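Local coordinates for ADP-ribosylglycohydrolase (Thermus thermophilus, PDB 2YZV), which is a compact all-helical protein of the ADP-ribosylglycohydrolase family and binds magnesium ions in this crystal structure, at residues L16-G21 against Y259-G264; A182-L187 against A265-G270. All blocks are in the same frame, centred on the assembly; numbering follows the deposited sequence.

Overall arrangement
The chain enters helix 4-26, whose residues 16-21 form one side of interaction 1. It then passes through many helices to the turn and short helix at 182-187, the first half of interaction 2. Helix 252-267 and the turn after it close both contacts in quick succession: 259-264 returns to the N-terminal helix across 237 intervening residues, and 265-270 meets 182-187 across 77. The two loops therefore cross. Interaction 1 joins the first helix to a late one in the interior, while interaction 2 ties the C-terminal end of that late helix to the start of helix 184-189, at the surface, with centres about 12 Å apart. They touch directly where Leu16 CB packs 3.8 Å from Leu269 CD1.

Interaction 1. Residues L16-G21 against Y259-G264; sequences LGLAVG and YGQLAG
The carbonyl oxygen of Gly17 is approached by two donors: Gly21 N gives it the regular helical bond at 2.9 Å, and across the contact Gly260 CA comes to 3.3 Å in a CA-H...O contact with an angle of 150° at the hydrogen. The reciprocal contact is longer, Gly17 CA lying 3.6 Å from Gly260 O. Glycine suits both places, because each carbonyl oxygen occupies the space where a beta carbon of the other residue would lie. Gly21 and Gly264 lie on the same helix faces one turn on, completing a GxxxG spacing in each helix. The roughly antiparallel segments (143° between directions) approach to 6.7 Å between axes.

Beside the glycine contact, Leu18 and Gln261 run side by side and point the same way. With CG anti to N (chi1 -174°) and the chain carried straight on, Leu18 CD1 comes to 3.6 Å from Gln261 CD. Nearer the backbones, Leu18 CB meets Gln261 CG at 3.6 Å. Leucine thus lies along both the methylenes and the buried amide, whose polar atoms bond elsewhere: OE1 accepts from Ala135 N, and NE2 donates to Leu131 O and, one turn back in its own helix, Ala257 O. With no classical hydrogen bond between the two segments, their cohesion rests on close backbone packing, CA-H...O contacts and this leucine-glutamine contact, while the amide links helix 252-267 to Leu131 and Ala135.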
# COMPACT_ATOMS: atom_id res chain seq x y z
N LEU A 16 -2.67 1.05 9.63
CA LEU A 16 -2.25 2.36 10.09
C LEU A 16 -0.92 2.76 9.47
O LEU A 16 -0.70 3.93 9.16
CB LEU A 16 -2.14 2.39 11.62
CG LEU A 16 -3.42 2.62 12.44
CD1 LEU A 16 -3.89 4.04 12.24
CD2 LEU A 16 -4.50 1.63 12.04
N GLY A 17 -0.04 1.79 9.26
CA GLY A 17 1.26 2.07 8.66
C GLY A 17 1.09 2.64 7.26
O GLY A 17 1.87 3.50 6.83
N LEU A 18 0.08 2.16 6.55
CA LEU A 18 -0.20 2.63 5.20
C LEU A 18 -0.47 4.14 5.24
O LEU A 18 0.15 4.91 4.50
CB LEU A 18 -1.43 1.89 4.65
CG LEU A 18 -1.89 2.09 3.20
CD1 LEU A 18 -2.96 1.05 2.89
CD2 LEU A 18 -2.44 3.50 2.98
N ALA A 19 -1.37 4.55 6.12
CA ALA A 19 -1.74 5.96 6.26
C ALA A 19 -0.59 6.82 6.80
O ALA A 19 -0.42 7.96 6.38
CB ALA A 19 -2.96 6.09 7.17
N VAL A 20 0.17 6.27 7.73
CA VAL A 20 1.31 6.99 8.29
C VAL A 20 2.31 7.28 7.17
O VAL A 20 2.81 8.40 7.05
CB VAL A 20 1.99 6.17 9.41
CG1 VAL A 20 3.35 6.74 9.74
CG2 VAL A 20 1.10 6.18 10.66
N GLY A 21 2.58 6.28 6.34
CA GLY A 21 3.52 6.45 5.24
C GLY A 21 3.02 7.44 4.20
O GLY A 21 3.80 8.22 3.66
N TYR A 259 5.64 0.90 1.89
CA TYR A 259 6.57 0.51 2.94
C TYR A 259 5.79 0.37 4.25
O TYR A 259 6.00 -0.57 5.02
CB TYR A 259 7.65 1.58 3.14
CG TYR A 259 8.45 1.38 4.41
CD1 TYR A 259 9.56 0.52 4.44
CD2 TYR A 259 8.05 1.97 5.60
CE1 TYR A 259 10.23 0.27 5.62
CE2 TYR A 259 8.71 1.72 6.79
CZ TYR A 259 9.80 0.86 6.80
OH TYR A 259 10.44 0.57 7.99
N GLY A 260 4.90 1.32 4.50
CA GLY A 260 4.11 1.31 5.72
C GLY A 260 3.29 0.05 5.93
O GLY A 260 3.18 -0.45 7.05
N GLN A 261 2.71 -0.46 4.85
CA GLN A 261 1.91 -1.68 4.92
C GLN A 261 2.77 -2.88 5.28
O GLN A 261 2.42 -3.65 6.17
CB GLN A 261 1.24 -1.95 3.57
CG GLN A 261 0.18 -0.95 3.19
CD GLN A 261 -0.29 -1.15 1.77
OE1 GLN A 261 -0.96 -2.13 1.46
NE2 GLN A 261 0.08 -0.22 0.90
N LEU A 262 3.89 -3.03 4.59
CA LEU A 262 4.78 -4.16 4.83
C LEU A 262 5.45 -4.08 6.19
O LEU A 262 5.43 -5.04 6.95
CB LEU A 262 5.84 -4.24 3.73
CG LEU A 262 6.90 -5.34 3.86
CD1 LEU A 262 6.24 -6.72 3.95
CD2 LEU A 262 7.84 -5.28 2.67
N ALA A 263 6.04 -2.93 6.49
CA ALA A 263 6.72 -2.73 7.77
C ALA A 263 5.72 -2.73 8.92
O ALA A 263 6.05 -3.15 10.03
CB ALA A 263 7.52 -1.43 7.74
N GLY A 264 4.50 -2.26 8.67
CA GLY A 264 3.49 -2.24 9.71
C GLY A 264 3.10 -3.66 10.10
O GLY A 264 2.93 -3.98 11.28

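Interaction 2. Residues A182-L187 against A265-G270; sequences APKEAL and AYYGLG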
# COMPACT_ATOMS: atom_id res chain seq x y z
N ALA A 182 6.40 -14.26 9.25
CA ALA A 182 7.58 -14.64 8.47
C ALA A 182 8.71 -13.65 8.72
O ALA A 182 8.48 -12.44 8.85
CB ALA A 182 7.23 -14.68 6.98
N PRO A 183 9.96 -14.14 8.80
CA PRO A 183 11.11 -13.28 9.05
C PRO A 183 11.49 -12.43 7.84
O PRO A 183 11.17 -12.77 6.70
CB PRO A 183 12.21 -14.28 9.42
CG PRO A 183 11.88 -15.45 8.57
CD PRO A 183 10.36 -15.56 8.71
N LYS A 184 12.15 -11.30 8.10
CA LYS A 184 12.56 -10.39 7.04
C LYS A 184 13.31 -11.09 5.92
O LYS A 184 13.07 -10.82 4.74
CB LYS A 184 13.44 -9.26 7.62
CG LYS A 184 13.91 -8.26 6.56
CD LYS A 184 14.67 -7.08 7.17
CE LYS A 184 13.76 -6.16 7.96
NZ LYS A 184 14.48 -4.92 8.36
N GLU A 185 14.20 -12.01 6.26
CA GLU A 185 14.97 -12.73 5.25
C GLU A 185 14.07 -13.51 4.29
O GLU A 185 14.32 -13.55 3.09
CB GLU A 185 15.97 -13.68 5.92
CG GLU A 185 15.35 -14.61 6.94
CD GLU A 185 15.44 -14.09 8.37
OE1 GLU A 185 15.38 -12.85 8.58
OE2 GLU A 185 15.57 -14.92 9.30
N ALA A 186 13.03 -14.14 4.82
CA ALA A 186 12.10 -14.91 4.00
C ALA A 186 11.30 -13.99 3.08
O ALA A 186 11.08 -14.30 1.91
CB ALA A 186 11.16 -15.71 4.89
N LEU A 187 10.87 -12.86 3.63
CA LEU A 187 10.10 -11.89 2.85
C LEU A 187 10.91 -11.37 1.67
O LEU A 187 10.44 -11.34 0.54
CB LEU A 187 9.66 -10.73 3.75
CG LEU A 187 8.71 -11.16 4.87
CD1 LEU A 187 8.54 -10.04 5.88
CD2 LEU A 187 7.36 -11.55 4.26
N ALA A 265 2.95 -4.52 9.10
CA ALA A 265 2.59 -5.92 9.35
C ALA A 265 3.75 -6.65 10.02
O ALA A 265 3.55 -7.54 10.86
CB ALA A 265 2.23 -6.61 8.04
N TYR A 266 4.97 -6.29 9.64
CA TYR A 266 6.17 -6.92 10.17
C TYR A 266 6.52 -6.51 11.60
O TYR A 266 6.75 -7.36 12.46
CB TYR A 266 7.36 -6.63 9.26
CG TYR A 266 8.64 -7.31 9.68
CD1 TYR A 266 8.80 -8.68 9.52
CD2 TYR A 266 9.68 -6.59 10.27
CE1 TYR A 266 9.96 -9.33 9.93
CE2 TYR A 266 10.85 -7.22 10.69
CZ TYR A 266 10.98 -8.59 10.51
OH TYR A 266 12.13 -9.23 10.93
N TYR A 267 6.56 -5.20 11.84
CA TYR A 267 6.92 -4.67 13.16
C TYR A 267 5.73 -4.51 14.11
O TYR A 267 5.91 -4.53 15.34
CB TYR A 267 7.61 -3.31 13.01
CG TYR A 267 8.93 -3.34 12.27
CD1 TYR A 267 10.05 -3.97 12.82
CD2 TYR A 267 9.07 -2.68 11.05
CE1 TYR A 267 11.28 -3.95 12.16
CE2 TYR A 267 10.30 -2.65 10.39
CZ TYR A 267 11.39 -3.28 10.95
OH TYR A 267 12.61 -3.22 10.30
N GLY A 268 4.54 -4.33 13.56
CA GLY A 268 3.35 -4.18 14.38
C GLY A 268 3.06 -2.74 14.78
O GLY A 268 3.95 -1.90 14.80
N LEU A 269 1.80 -2.48 15.11
CA LEU A 269 1.35 -1.14 15.51
C LEU A 269 2.17 -0.56 16.66
O LEU A 269 2.49 0.63 16.66
CB LEU A 269 -0.12 -1.18 15.91
CG LEU A 269 -0.75 0.19 16.24
CD1 LEU A 269 -0.88 1.01 14.96
CD2 LEU A 269 -2.11 -0.01 16.88
N GLY A 270 2.49 -1.40 17.64
CA GLY A 270 3.25 -0.93 18.79
C GLY A 270 4.63 -0.39 18.47
O GLY A 270 5.19 0.37 19.27
O HOH W 1 14.60 -5.07 10.98
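Lys184 and Tyr266 cross at about a right angle, the lysine CB resting 3.6 Å from Tyr266 OH. The tyrosine reaches this point because its chi1 of -177° sets the ring anti to the main-chain nitrogen, sending it out from helix 252-267 toward the start of helix 184-189. There the ring edge receives Ala182 O, close to its plane and 3.6 Å from Tyr266 CE1, while Leu187 CD1 comes obliquely to 3.9 Å from Tyr266 CD1. A long aromatic side chain suits this place, spanning the gap between backbones with a surface that accepts both apolar and polar neighbours.

The second tyrosine turns its face to the first: Tyr266 CD2 lies over the centre of the Tyr267 ring, 3.5 Å above its plane. In this all-helical fold the contact joins two helix ends, with Pro183 as N-cap on one side and, on the other, Gly268, whose positive phi of 88° takes the chain out of helix 252-267. Arg10 of the N-terminal helix bonds the carbonyls of Ala265 and Tyr266 there.

Lys184 bends at chi3 (-70°) to bring NZ to 3.2 Å from Tyr267 OH, its chain crossing that tyrosine obliquely. A water accepts from Lys184 NZ at 2.6 Å and also bonds Tyr267 OH. Lys184 NZ donates to Phe232 O as well, and the Phe232 ring makes a cation-pi contact with Lys184 and an edge-to-face one with Tyr266.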